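Side-chain contacts in 3-keto-5-aminohexanoate cleavage protein (PDB 3LOT), which probably acts as a zinc-dependent 3-keto-5-aminohexanoate cleavage enzyme of the beta-keto acid cleavage family, built on a TIM barrel: residues Gly240-Gln243 / Met244-Thr248; Leu157-Leu160 / Ser161-Phe164; Tyr135-Glu138 / Pro139-Glu143; Lys220-Ala223 / Asp224-Gly228; Phe68-Ile71 / Cys72-Ile75. One frame throughout, in Å; residues are numbered along the deposited sequence. Where two conformers were deposited one is given.

Contact 1: residues Gly240-Gln243 / Met244-Thr248; sequences GRFQ and MPLGT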
loop_
_atom_site.group_PDB
_atom_site.type_symbol
_atom_site.label_atom_id
_atom_site.label_comp_id
_atom_site.label_asym_id
_atom_site.label_seq_id
_atom_site.Cartn_x
_atom_site.Cartn_y
_atom_site.Cartn_z
ATOM N N GLY D 240 -0.849 0.856 -24.275
ATOM C CA GLY D 240 -0.188 1.956 -24.932
ATOM C C GLY D 240 1.225 2.116 -24.473
ATOM O O GLY D 240 1.943 1.167 -24.381
ATOM N N ARG D 241 1.600 3.342 -24.158
ATOM C CA ARG D 241 2.951 3.650 -23.772
ATOM C C ARG D 241 3.374 3.099 -22.428
ATOM O O ARG D 241 4.532 3.185 -22.080
ATOM C CB ARG D 241 3.119 5.143 -23.761
ATOM C CG ARG D 241 2.363 5.835 -22.681
ATOM C CD ARG D 241 2.552 7.342 -22.893
ATOM N NE ARG D 241 1.919 8.133 -21.861
ATOM C CZ ARG D 241 2.462 8.432 -20.681
ATOM N NH1 ARG D 241 1.773 9.190 -19.828
ATOM N NH2 ARG D 241 3.672 7.980 -20.327
ATOM N N PHE D 242 2.449 2.515 -21.677
ATOM C CA PHE D 242 2.782 1.882 -20.407
ATOM C C PHE D 242 3.164 0.432 -20.581
ATOM O O PHE D 242 3.510 -0.242 -19.605
ATOM C CB PHE D 242 1.607 2.030 -19.403
ATOM C CG PHE D 242 1.331 3.460 -19.069
ATOM C CD1 PHE D 242 2.124 4.131 -18.194
ATOM C CD2 PHE D 242 0.347 4.151 -19.732
ATOM C CE1 PHE D 242 1.880 5.455 -17.924
ATOM C CE2 PHE D 242 0.106 5.459 -19.459
ATOM C CZ PHE D 242 0.892 6.117 -18.565
ATOM N N GLN D 243 3.152 -0.031 -21.832
ATOM C CA GLN D 243 3.440 -1.418 -22.178
ATOM C C GLN D 243 4.810 -1.856 -21.651
ATOM O O GLN D 243 4.913 -2.873 -20.972
ATOM C CB GLN D 243 3.358 -1.641 -23.693
ATOM C CG GLN D 243 3.686 -3.081 -24.137
ATOM C CD GLN D 243 3.441 -3.302 -25.624
ATOM O OE1 GLN D 243 2.433 -3.893 -26.019
ATOM N NE2 GLN D 243 4.301 -2.751 -26.434
HETATM N N MSE D 244 5.851 -1.097 -21.966
HETATM C CA MSE D 244 7.214 -1.533 -21.595
HETATM C C MSE D 244 7.529 -1.259 -20.112
HETATM O O MSE D 244 8.058 -2.136 -19.420
HETATM C CB MSE D 244 8.256 -0.966 -22.549
HETATM C CG MSE D 244 8.145 -1.446 -23.997
HETATM SE SE MSE D 244 8.457 -3.343 -24.181
HETATM C CE MSE D 244 7.767 -3.536 -26.028
ATOM N N PRO D 245 7.207 -0.055 -19.595
ATOM C CA PRO D 245 7.481 0.248 -18.177
ATOM C C PRO D 245 6.754 -0.708 -17.201
ATOM O O PRO D 245 7.389 -1.331 -16.291
ATOM C CB PRO D 245 6.962 1.692 -18.010
ATOM C CG PRO D 245 7.023 2.256 -19.333
ATOM C CD PRO D 245 6.684 1.123 -20.297
ATOM N N LEU D 246 5.458 -0.884 -17.411
ATOM C CA LEU D 246 4.702 -1.755 -16.519
ATOM C C LEU D 246 5.038 -3.231 -16.779
ATOM O O LEU D 246 5.071 -4.044 -15.858
ATOM C CB LEU D 246 3.200 -1.486 -16.631
ATOM C CG LEU D 246 2.785 -0.060 -16.337
ATOM C CD1 LEU D 246 1.263 0.049 -16.245
ATOM C CD2 LEU D 246 3.423 0.386 -15.027
ATOM N N GLY D 247 5.311 -3.586 -18.025
ATOM C CA GLY D 247 5.770 -4.939 -18.275
ATOM C C GLY D 247 7.072 -5.284 -17.559
ATOM O O GLY D 247 7.223 -6.378 -17.030
ATOM N N THR D 248 8.017 -4.344 -17.585
ATOM C CA THR D 248 9.259 -4.418 -16.799
ATOM C C THR D 248 9.022 -4.481 -15.264
ATOM O O THR D 248 9.615 -5.324 -14.591
ATOM C CB THR D 248 10.253 -3.291 -17.179
ATOM O OG1 THR D 248 10.425 -3.281 -18.605
ATOM C CG2 THR D 248 11.621 -3.473 -16.496
HETATM O O HOH W 1 5.728 1.275 -23.640
#
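Q243 and selenomethionine M244, neighbours in the first turn of helix 243-252, lie side by side and point the same way. Along the Q243 chain, CB sits 3.1 Å from the backbone N of M244, and CG, placed trans to its own N by a chi1 of 179°, is still alongside that nitrogen. The chain then runs out straight until its amide NE2 comes 3.6 Å from the methyl CE of M244. The Q243 side chain also touches D263 and S264, and lies about 7 Å from that of the zinc ligand E262, while M244 packs on Q279 and K282 of helix 276-289. The turn itself is closed by L246 N bonding to F242 O at 3.0 Å and G247 N to Q243 O at 3.1 Å. P245 brings no N-H, and its CD packs instead against R241 O at 3.5 Å. A water accepts from M244 N at 2.9 Å and gives a weak bond to R241 O. One turn on, T248 N and T248 OG1 reach M244 O from opposite faces of its plane, the hydroxyl at 2.8 Å. The chemistry thus implies a helix start in which water serves the early N-H and proline, lacking one, asks for no acceptor.

Contact 2: residues Leu157-Leu160 / Ser161-Phe164; sequences LEAL and SRIF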
loop_
_atom_site.group_PDB
_atom_site.type_symbol
_atom_site.label_atom_id
_atom_site.label_comp_id
_atom_site.label_asym_id
_atom_site.label_seq_id
_atom_site.Cartn_x
_atom_site.Cartn_y
_atom_site.Cartn_z
ATOM N N LEU D 157 -20.022 -16.664 -16.285
ATOM C CA LEU D 157 -18.730 -17.225 -15.863
ATOM C C LEU D 157 -18.860 -18.684 -15.387
ATOM O O LEU D 157 -17.952 -19.500 -15.588
ATOM C CB LEU D 157 -18.081 -16.354 -14.774
ATOM C CG LEU D 157 -17.841 -14.904 -15.209
ATOM C CD1 LEU D 157 -17.370 -14.053 -14.042
ATOM C CD2 LEU D 157 -16.873 -14.851 -16.396
ATOM N N GLU D 158 -19.993 -19.026 -14.784
ATOM C CA GLU D 158 -20.236 -20.385 -14.379
ATOM C C GLU D 158 -20.250 -21.283 -15.625
ATOM O O GLU D 158 -19.572 -22.311 -15.656
ATOM C CB GLU D 158 -21.567 -20.497 -13.639
ATOM C CG GLU D 158 -21.563 -19.847 -12.269
ATOM C CD GLU D 158 -22.950 -19.696 -11.656
ATOM O OE1 GLU D 158 -23.860 -20.504 -11.978
ATOM O OE2 GLU D 158 -23.129 -18.775 -10.820
ATOM N N ALA D 159 -21.010 -20.883 -16.642
ATOM C CA ALA D 159 -21.151 -21.682 -17.869
ATOM C C ALA D 159 -19.797 -21.774 -18.610
ATOM O O ALA D 159 -19.436 -22.842 -19.134
ATOM C CB ALA D 159 -22.243 -21.097 -18.789
ATOM N N LEU D 160 -19.068 -20.659 -18.640
ATOM C CA LEU D 160 -17.738 -20.591 -19.248
ATOM C C LEU D 160 -16.747 -21.522 -18.539
ATOM O O LEU D 160 -15.992 -22.229 -19.212
ATOM C CB LEU D 160 -17.208 -19.160 -19.287
ATOM C CG LEU D 160 -16.116 -18.825 -20.305
ATOM C CD1 LEU D 160 -16.673 -18.932 -21.694
ATOM C CD2 LEU D 160 -15.514 -17.428 -20.066
ATOM N N SER D 161 -16.782 -21.572 -17.205
ATOM C CA SER D 161 -15.896 -22.447 -16.471
ATOM C C SER D 161 -16.143 -23.889 -16.908
ATOM O O SER D 161 -15.192 -24.642 -17.108
ATOM C CB SER D 161 -16.056 -22.273 -14.963
ATOM O OG SER D 161 -17.173 -23.008 -14.450
ATOM N N ARG D 162 -17.409 -24.262 -17.120
ATOM C CA ARG D 162 -17.729 -25.595 -17.563
ATOM C C ARG D 162 -17.305 -25.911 -18.980
ATOM O O ARG D 162 -16.782 -26.987 -19.240
ATOM C CB ARG D 162 -19.218 -25.850 -17.457
ATOM C CG ARG D 162 -19.685 -26.035 -16.019
ATOM C CD ARG D 162 -21.163 -26.504 -15.988
ATOM N NE ARG D 162 -22.089 -25.369 -16.143
ATOM C CZ ARG D 162 -22.407 -24.499 -15.172
ATOM N NH1 ARG D 162 -21.883 -24.618 -13.943
ATOM N NH2 ARG D 162 -23.251 -23.488 -15.435
ATOM N N ILE D 163 -17.519 -24.964 -19.881
ATOM C CA ILE D 163 -17.080 -25.087 -21.253
ATOM C C ILE D 163 -15.560 -25.324 -21.351
ATOM O O ILE D 163 -15.095 -26.186 -22.126
ATOM C CB ILE D 163 -17.505 -23.853 -22.090
ATOM C CG1 ILE D 163 -19.003 -23.874 -22.338
ATOM C CG2 ILE D 163 -16.774 -23.850 -23.424
ATOM C CD1 ILE D 163 -19.599 -22.512 -22.671
ATOM N N PHE D 164 -14.783 -24.589 -20.559
ATOM C CA PHE D 164 -13.319 -24.750 -20.591
ATOM C C PHE D 164 -12.932 -26.129 -20.101
ATOM O O PHE D 164 -12.112 -26.807 -20.719
ATOM C CB PHE D 164 -12.614 -23.661 -19.761
ATOM C CG PHE D 164 -12.395 -22.379 -20.508
ATOM C CD1 PHE D 164 -13.468 -21.712 -21.112
ATOM C CD2 PHE D 164 -11.113 -21.816 -20.610
ATOM C CE1 PHE D 164 -13.268 -20.471 -21.804
ATOM C CE2 PHE D 164 -10.921 -20.602 -21.291
ATOM C CZ PHE D 164 -12.007 -19.943 -21.890
#
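E158 O is gripped by two donors, S161 OG at 2.8 Å and R162 N at 3.3 Å, which arrive from the same face of its carbonyl plane. The hydroxyl gets there because a chi1 of 82° holds OG between its own backbone N and carbonyl carbon, folded back along helix 154-166. R162 adds a flat lid: its chain bends at chi3, and the guanidinium lays one face over E158 O, which stands 3.6 Å above the plane, over its centre. The E158 carboxylate looks elsewhere, to a salt bridge with R146 of the third subunit. Replacing S161 with an alanine removes that hydroxyl, and E158 O would probably be left to the longer backbone bond from R162 N. On another flank of the helix L160 and F164 run side by side. CG of L160 touches F164 CE1 at 3.6 Å, while ring atom CD1 comes 3.2 Å from L160 O, whose backbone bond from F164 N measures 3.0 Å. Both side chains also meet F114 of strand 111-115, F164 edge-to-face. Such chemistry implies a two-sided helix, apolar toward the barrel, with a carbonyl that would probably be polarised by the serine hydroxyl and the positive guanidinium.

Contact 3: residues Tyr135-Glu138 / Pro139-Glu143; sequences YDWE and PEYLE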
loop_
_atom_site.group_PDB
_atom_site.type_symbol
_atom_site.label_atom_id
_atom_site.label_comp_id
_atom_site.label_asym_id
_atom_site.label_seq_id
_atom_site.Cartn_x
_atom_site.Cartn_y
_atom_site.Cartn_z
ATOM N N TYR D 135 -12.186 3.040 -43.438
ATOM C CA TYR D 135 -13.492 2.402 -43.493
ATOM C C TYR D 135 -14.518 3.076 -42.585
ATOM O O TYR D 135 -14.193 3.496 -41.457
ATOM C CB TYR D 135 -13.406 0.920 -43.114
ATOM C CG TYR D 135 -12.413 0.122 -43.895
ATOM C CD1 TYR D 135 -12.696 -0.319 -45.180
ATOM C CD2 TYR D 135 -11.171 -0.196 -43.351
ATOM C CE1 TYR D 135 -11.747 -1.063 -45.901
ATOM C CE2 TYR D 135 -10.240 -0.936 -44.057
ATOM C CZ TYR D 135 -10.538 -1.360 -45.327
ATOM O OH TYR D 135 -9.609 -2.089 -46.013
ATOM N N ASP D 136 -15.769 3.107 -43.049
ATOM C CA ASP D 136 -16.864 3.695 -42.249
ATOM C C ASP D 136 -17.113 2.951 -40.939
ATOM O O ASP D 136 -17.577 3.549 -39.971
ATOM C CB ASP D 136 -18.173 3.701 -43.012
ATOM C CG ASP D 136 -18.190 4.702 -44.166
ATOM O OD1 ASP D 136 -17.282 5.543 -44.301
ATOM O OD2 ASP D 136 -19.140 4.621 -44.956
ATOM N N TRP D 137 -16.849 1.654 -40.919
ATOM C CA TRP D 137 -17.061 0.888 -39.698
ATOM C C TRP D 137 -16.203 1.371 -38.506
ATOM O O TRP D 137 -16.597 1.197 -37.339
ATOM C CB TRP D 137 -16.883 -0.618 -39.949
ATOM C CG TRP D 137 -15.462 -1.078 -40.071
ATOM C CD1 TRP D 137 -14.805 -1.432 -41.232
ATOM C CD2 TRP D 137 -14.545 -1.327 -39.008
ATOM N NE1 TRP D 137 -13.509 -1.816 -40.954
ATOM C CE2 TRP D 137 -13.329 -1.792 -39.595
ATOM C CE3 TRP D 137 -14.623 -1.219 -37.623
ATOM C CZ2 TRP D 137 -12.216 -2.124 -38.840
ATOM C CZ3 TRP D 137 -13.488 -1.531 -36.871
ATOM C CH2 TRP D 137 -12.312 -1.986 -37.484
ATOM N N GLU D 138 -15.044 1.946 -38.797
ATOM C CA GLU D 138 -14.067 2.297 -37.755
ATOM C C GLU D 138 -14.606 3.362 -36.782
ATOM O O GLU D 138 -14.697 3.097 -35.603
ATOM C CB GLU D 138 -12.732 2.739 -38.380
ATOM C CG GLU D 138 -11.981 1.619 -39.129
ATOM C CD GLU D 138 -10.654 2.105 -39.708
ATOM O OE1 GLU D 138 -9.654 2.231 -38.970
ATOM O OE2 GLU D 138 -10.628 2.390 -40.907
ATOM N N PRO D 139 -15.010 4.554 -37.270
ATOM C CA PRO D 139 -15.460 5.532 -36.284
ATOM C C PRO D 139 -16.801 5.126 -35.652
ATOM O O PRO D 139 -17.081 5.437 -34.490
ATOM C CB PRO D 139 -15.593 6.816 -37.095
ATOM C CG PRO D 139 -15.796 6.375 -38.502
ATOM C CD PRO D 139 -14.961 5.133 -38.624
ATOM N N GLU D 140 -17.628 4.432 -36.394
ATOM C CA GLU D 140 -18.848 3.878 -35.829
ATOM C C GLU D 140 -18.574 2.926 -34.637
ATOM O O GLU D 140 -19.193 3.045 -33.559
ATOM C CB GLU D 140 -19.614 3.155 -36.905
ATOM C CG GLU D 140 -20.846 2.473 -36.345
ATOM C CD GLU D 140 -21.936 2.249 -37.388
ATOM O OE1 GLU D 140 -21.615 2.330 -38.601
ATOM O OE2 GLU D 140 -23.110 1.996 -36.980
ATOM N N TYR D 141 -17.639 2.010 -34.827
ATOM C CA TYR D 141 -17.216 1.105 -33.772
ATOM C C TYR D 141 -16.723 1.841 -32.525
ATOM O O TYR D 141 -17.120 1.544 -31.386
ATOM C CB TYR D 141 -16.119 0.183 -34.305
ATOM C CG TYR D 141 -15.418 -0.614 -33.254
ATOM C CD1 TYR D 141 -16.106 -1.546 -32.475
ATOM C CD2 TYR D 141 -14.066 -0.441 -33.033
ATOM C CE1 TYR D 141 -15.445 -2.294 -31.495
ATOM C CE2 TYR D 141 -13.399 -1.167 -32.065
ATOM C CZ TYR D 141 -14.086 -2.089 -31.298
ATOM O OH TYR D 141 -13.394 -2.799 -30.337
ATOM N N LEU D 142 -15.858 2.816 -32.733
ATOM C CA LEU D 142 -15.275 3.529 -31.619
ATOM C C LEU D 142 -16.382 4.295 -30.828
ATOM O O LEU D 142 -16.424 4.236 -29.596
ATOM C CB LEU D 142 -14.182 4.485 -32.126
ATOM C CG LEU D 142 -12.970 3.892 -32.870
ATOM C CD1 LEU D 142 -12.085 5.056 -33.322
ATOM C CD2 LEU D 142 -12.181 2.893 -31.992
ATOM N N GLU D 143 -17.263 4.987 -31.546
ATOM C CA GLU D 143 -18.400 5.680 -30.928
ATOM C C GLU D 143 -19.318 4.767 -30.138
ATOM O O GLU D 143 -19.769 5.126 -29.041
ATOM C CB GLU D 143 -19.239 6.386 -31.982
ATOM C CG GLU D 143 -20.472 7.110 -31.430
ATOM C CD GLU D 143 -20.176 8.076 -30.258
ATOM O OE1 GLU D 143 -19.066 8.674 -30.182
ATOM O OE2 GLU D 143 -21.071 8.196 -29.379
#
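Helix 137-144 belongs to the excursion between barrel strands 111-115 and 170-175, and in its first turn W137 meets Y141 four residues on. A chi1 of 76° puts the indole in the crowded position, from which its six-membered ring presents an edge to Y141: CB of Y141 lies in the indole plane, 3.9 Å from CE3. Y141 CD2 is 4.0 Å from CZ3 of W137, and the two side chains point the same way. CG of E138 stands over the centre of one indole face, 3.6 Å above it. Beyond CG the E138 chain extends to take the N-H of Y135 on OE2 at 3.0 Å, through the anti lone pair; S22 and T20 also bind this carboxylate. P139 turns CD to the carbonyls behind it, 3.3 Å from D136 O and 3.4 Å from Y135 O. An alanine here lacks CG and CD, which would probably open a gap beside D136 O and leave the backbone freer to turn. Y141 N closes the turn on W137 O at 2.8 Å. Farther out, the indole NE1 bonds to D58 O and Y141 OH to T92 OG1. Proline in the first turn, where no N-H is needed, is typical of a helix amino end.

Contact 4: residues Lys220-Ala223 / Asp224-Gly228; sequences KQTA and DRLIG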
loop_
_atom_site.group_PDB
_atom_site.type_symbol
_atom_site.label_atom_id
_atom_site.label_comp_id
_atom_site.label_asym_id
_atom_site.label_seq_id
_atom_site.Cartn_x
_atom_site.Cartn_y
_atom_site.Cartn_z
ATOM N N LYS D 220 -1.747 -7.233 -7.629
ATOM C CA LYS D 220 -1.028 -8.460 -7.326
ATOM C C LYS D 220 -1.205 -8.820 -5.858
ATOM O O LYS D 220 -1.436 -9.977 -5.530
ATOM C CB LYS D 220 0.467 -8.339 -7.725
ATOM C CG LYS D 220 1.304 -9.628 -7.471
ATOM C CD LYS D 220 2.018 -9.632 -6.171
ATOM C CE LYS D 220 2.961 -10.870 -6.054
ATOM N NZ LYS D 220 3.734 -10.855 -4.792
ATOM N N GLN D 221 -1.089 -7.830 -4.983
ATOM C CA GLN D 221 -1.281 -8.044 -3.528
ATOM C C GLN D 221 -2.699 -8.505 -3.201
ATOM O O GLN D 221 -2.904 -9.316 -2.290
ATOM C CB GLN D 221 -0.968 -6.779 -2.749
ATOM C CG GLN D 221 0.482 -6.403 -2.756
ATOM C CD GLN D 221 0.712 -5.039 -2.084
ATOM O OE1 GLN D 221 -0.208 -4.212 -2.024
ATOM N NE2 GLN D 221 1.964 -4.787 -1.599
ATOM N N THR D 222 -3.688 -8.022 -3.956
ATOM C CA THR D 222 -5.065 -8.499 -3.756
ATOM C C THR D 222 -5.173 -9.984 -4.106
ATOM O O THR D 222 -5.788 -10.764 -3.377
ATOM C CB THR D 222 -6.093 -7.655 -4.559
ATOM O OG1 THR D 222 -5.978 -6.293 -4.158
ATOM C CG2 THR D 222 -7.531 -8.152 -4.343
ATOM N N ALA D 223 -4.585 -10.374 -5.230
ATOM C CA ALA D 223 -4.566 -11.791 -5.630
ATOM C C ALA D 223 -3.839 -12.669 -4.586
ATOM O O ALA D 223 -4.334 -13.747 -4.207
ATOM C CB ALA D 223 -3.928 -11.951 -7.035
ATOM N N ASP D 224 -2.686 -12.217 -4.111
ATOM C CA ASP D 224 -1.972 -12.946 -3.052
ATOM C C ASP D 224 -2.873 -13.188 -1.839
ATOM O O ASP D 224 -2.950 -14.322 -1.310
ATOM C CB ASP D 224 -0.737 -12.172 -2.578
ATOM C CG ASP D 224 0.430 -12.188 -3.551
ATOM O OD1 ASP D 224 0.423 -12.950 -4.547
ATOM O OD2 ASP D 224 1.412 -11.418 -3.287
ATOM N N ARG D 225 -3.578 -12.151 -1.402
ATOM C CA ARG D 225 -4.290 -12.224 -0.152
ATOM C C ARG D 225 -5.627 -12.955 -0.265
ATOM O O ARG D 225 -6.070 -13.548 0.698
ATOM C CB ARG D 225 -4.532 -10.824 0.380
ATOM C CG ARG D 225 -5.062 -10.782 1.776
ATOM C CD ARG D 225 -5.255 -9.330 2.199
ATOM N NE ARG D 225 -6.101 -8.592 1.261
ATOM C CZ ARG D 225 -7.453 -8.578 1.301
ATOM N NH1 ARG D 225 -8.132 -9.294 2.212
ATOM N NH2 ARG D 225 -8.124 -7.871 0.416
ATOM N N LEU D 226 -6.300 -12.846 -1.405
ATOM C CA LEU D 226 -7.587 -13.582 -1.629
ATOM C C LEU D 226 -7.397 -15.009 -2.097
ATOM O O LEU D 226 -8.168 -15.870 -1.710
ATOM C CB LEU D 226 -8.476 -12.856 -2.619
ATOM C CG LEU D 226 -8.823 -11.420 -2.251
ATOM C CD1 LEU D 226 -9.798 -10.866 -3.317
ATOM C CD2 LEU D 226 -9.487 -11.341 -0.851
ATOM N N ILE D 227 -6.382 -15.250 -2.922
ATOM C CA ILE D 227 -6.230 -16.510 -3.683
ATOM C C ILE D 227 -5.130 -17.363 -3.078
ATOM O O ILE D 227 -5.329 -18.553 -2.854
ATOM C CB ILE D 227 -6.011 -16.225 -5.197
ATOM C CG1 ILE D 227 -7.318 -15.634 -5.783
ATOM C CG2 ILE D 227 -5.513 -17.471 -5.932
ATOM C CD1 ILE D 227 -7.148 -14.851 -7.083
ATOM N N GLY D 228 -4.052 -16.697 -2.689
ATOM C CA GLY D 228 -2.888 -17.303 -2.090
ATOM C C GLY D 228 -1.813 -17.434 -3.140
ATOM O O GLY D 228 -2.065 -17.974 -4.226
#
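K220 and D224 cross obliquely, one turn apart on helix 213-226. The lysine leaves its backbone with CG trans to N (chi1 -178°), then bends at chi2, so that CD and CE run past the carboxylate and NZ closes a salt bridge to D224 OD2 at 2.8 Å. The ammonium uses the syn lone pair of OD2, and CE lies 3.2 Å from the same oxygen. D224 OD1 is held by the hydroxyl of Y232, which fixes the carboxylate at both oxygens. On another flank T222 and L226 run side by side instead of crossing, methyl CG2 against CD1 of L226 at 3.7 Å, both facing helix 178-189. A223 presses against strands 197-203 and 232-238. Its carbonyl takes I227 N at 2.8 Å and, weakly, G228 N at 3.3 Å, where the chain leaves the helix with a positive phi of 101°. This is the carboxyl end of the helix in the beta-alpha-beta crossover from strand 197-203 to strand 232-238, a repeating unit of the TIM barrel.

Contact 5: residues Phe68-Ile71 / Cys72-Ile75; sequences FRYI and CREI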
loop_
_atom_site.group_PDB
_atom_site.type_symbol
_atom_site.label_atom_id
_atom_site.label_comp_id
_atom_site.label_asym_id
_atom_site.label_seq_id
_atom_site.Cartn_x
_atom_site.Cartn_y
_atom_site.Cartn_z
ATOM N N PHE D 68 -10.891 -18.072 -37.050
ATOM C CA PHE D 68 -10.044 -18.691 -36.015
ATOM C C PHE D 68 -9.423 -20.019 -36.416
ATOM O O PHE D 68 -8.232 -20.252 -36.168
ATOM C CB PHE D 68 -10.811 -18.900 -34.726
ATOM C CG PHE D 68 -10.915 -17.673 -33.898
ATOM C CD1 PHE D 68 -9.823 -17.247 -33.147
ATOM C CD2 PHE D 68 -12.094 -16.953 -33.852
ATOM C CE1 PHE D 68 -9.894 -16.125 -32.353
ATOM C CE2 PHE D 68 -12.195 -15.836 -33.062
ATOM C CZ PHE D 68 -11.084 -15.406 -32.301
ATOM N N ARG D 69 -10.225 -20.904 -36.987
ATOM C CA ARG D 69 -9.732 -22.251 -37.279
ATOM C C ARG D 69 -8.579 -22.156 -38.278
ATOM O O ARG D 69 -7.528 -22.797 -38.095
ATOM C CB ARG D 69 -10.821 -23.185 -37.768
ATOM C CG ARG D 69 -10.324 -24.641 -37.827
ATOM C CD ARG D 69 -11.333 -25.584 -38.364
ATOM N NE ARG D 69 -12.669 -25.394 -37.812
ATOM C CZ ARG D 69 -13.096 -25.874 -36.649
ATOM N NH1 ARG D 69 -12.286 -26.569 -35.842
ATOM N NH2 ARG D 69 -14.355 -25.652 -36.276
ATOM N N TYR D 70 -8.769 -21.324 -39.296
ATOM C CA TYR D 70 -7.740 -21.110 -40.294
ATOM C C TYR D 70 -6.463 -20.543 -39.687
ATOM O O TYR D 70 -5.384 -21.087 -39.921
ATOM C CB TYR D 70 -8.263 -20.217 -41.430
ATOM C CG TYR D 70 -7.232 -19.876 -42.460
ATOM C CD1 TYR D 70 -7.005 -20.713 -43.570
ATOM C CD2 TYR D 70 -6.487 -18.721 -42.342
ATOM C CE1 TYR D 70 -6.034 -20.375 -44.531
ATOM C CE2 TYR D 70 -5.532 -18.387 -43.249
ATOM C CZ TYR D 70 -5.284 -19.208 -44.339
ATOM O OH TYR D 70 -4.326 -18.814 -45.249
ATOM N N ILE D 71 -6.582 -19.446 -38.944
ATOM C CA ILE D 71 -5.430 -18.778 -38.331
ATOM C C ILE D 71 -4.637 -19.722 -37.417
ATOM O O ILE D 71 -3.412 -19.865 -37.528
ATOM C CB ILE D 71 -5.858 -17.550 -37.510
ATOM C CG1 ILE D 71 -6.476 -16.499 -38.433
ATOM C CG2 ILE D 71 -4.676 -16.953 -36.781
ATOM C CD1 ILE D 71 -7.059 -15.312 -37.732
ATOM N N CYS D 72 -5.352 -20.448 -36.574
ATOM C CA CYS D 72 -4.683 -21.310 -35.581
ATOM C C CYS D 72 -4.022 -22.496 -36.248
ATOM O O CYS D 72 -2.901 -22.857 -35.904
ATOM C CB CYS D 72 -5.661 -21.743 -34.493
ATOM S SG CYS D 72 -6.190 -20.329 -33.551
ATOM N N ARG D 73 -4.688 -23.075 -37.244
ATOM C CA ARG D 73 -4.122 -24.209 -37.938
ATOM C C ARG D 73 -2.834 -23.823 -38.667
ATOM O O ARG D 73 -1.847 -24.556 -38.650
ATOM C CB ARG D 73 -5.123 -24.796 -38.944
ATOM C CG ARG D 73 -4.565 -26.006 -39.723
ATOM C CD ARG D 73 -5.608 -26.623 -40.687
ATOM N NE ARG D 73 -6.233 -25.595 -41.527
ATOM C CZ ARG D 73 -7.535 -25.288 -41.548
ATOM N NH1 ARG D 73 -8.427 -25.942 -40.810
ATOM N NH2 ARG D 73 -7.959 -24.324 -42.368
ATOM N N GLU D 74 -2.858 -22.671 -39.316
ATOM C CA GLU D 74 -1.705 -22.193 -40.067
ATOM C C GLU D 74 -0.551 -21.812 -39.161
ATOM O O GLU D 74 0.602 -22.048 -39.525
ATOM C CB GLU D 74 -2.111 -21.011 -40.966
ATOM C CG GLU D 74 -3.064 -21.412 -42.110
ATOM C CD GLU D 74 -2.339 -22.131 -43.243
ATOM O OE1 GLU D 74 -1.360 -21.572 -43.760
ATOM O OE2 GLU D 74 -2.740 -23.240 -43.619
ATOM N N ILE D 75 -0.828 -21.207 -37.997
ATOM C CA ILE D 75 0.264 -20.932 -37.044
ATOM C C ILE D 75 0.892 -22.278 -36.615
ATOM O O ILE D 75 2.145 -22.469 -36.632
ATOM C CB ILE D 75 -0.191 -20.148 -35.789
ATOM C CG1 ILE D 75 -0.661 -18.734 -36.153
ATOM C CG2 ILE D 75 0.993 -20.016 -34.787
ATOM C CD1 ILE D 75 -1.495 -18.054 -35.053
#
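Regular alpha-helical bonds join the two halves of this stretch of helix, from C72 N to F68 O at 2.9 Å through to I75 N on I71 O, also at 2.9 Å. Upon this frame Y70 and E74 form a CH-pi contact: methylene CG of E74 lies over one face of the phenol ring, 3.9 Å from its centroid and 14° off the normal. A bend at chi2 of E74 (-76°) then turns the carboxylate until its plane is only 10° from that of the ring. The polar ends part company, Y70 OH bonding to D32 and E74 OE2 bridging to K77. R73 approaches the same ring obliquely, its NH2 3.9 Å from CD1 of Y70, with guanidinium and ring planes nearly perpendicular. The stretch belongs to helix 65-78, which links the parallel strands 48-54 and 82-85 in the TIM barrel, and F68 on its inner side has its side chain about 5 Å from that of the zinc ligand H52. R73 also lays a guanidinium face over R69 O, and its NH1 rests 3.8 Å from CG of R69. R69 itself sends its NE to a salt bridge with E66 and its NH1 to A106 O. Along the buried flank I71 and I75 lie side by side, methyl CG2 of I71 3.8 Å from CD1 of I75, between helix 31-43 and strand 82-85.

In the fold
All five contacts are local, along or at the end of a helix, yet place decides their chemistry. Contact 2 is the most buried, with an apolar flank against the barrel; the other four are partly buried, with exposed residues in contacts 1 and 3. Contacts 2 and 5 lie within barrel helices, where regular backbone bonding leaves the variety to side chains, whereas contact 4 ends its helix at a glycine. Contacts 1 and 3 lie at helix starts, where proline serves both. The centres of contacts 3 and 4 are about 39 Å apart: in contact 3 the side chain of Y141 is about 10 Å from the zinc, while contact 4 lies away from the metal site. Contacts 1, 2 and 4 also meet other subunits.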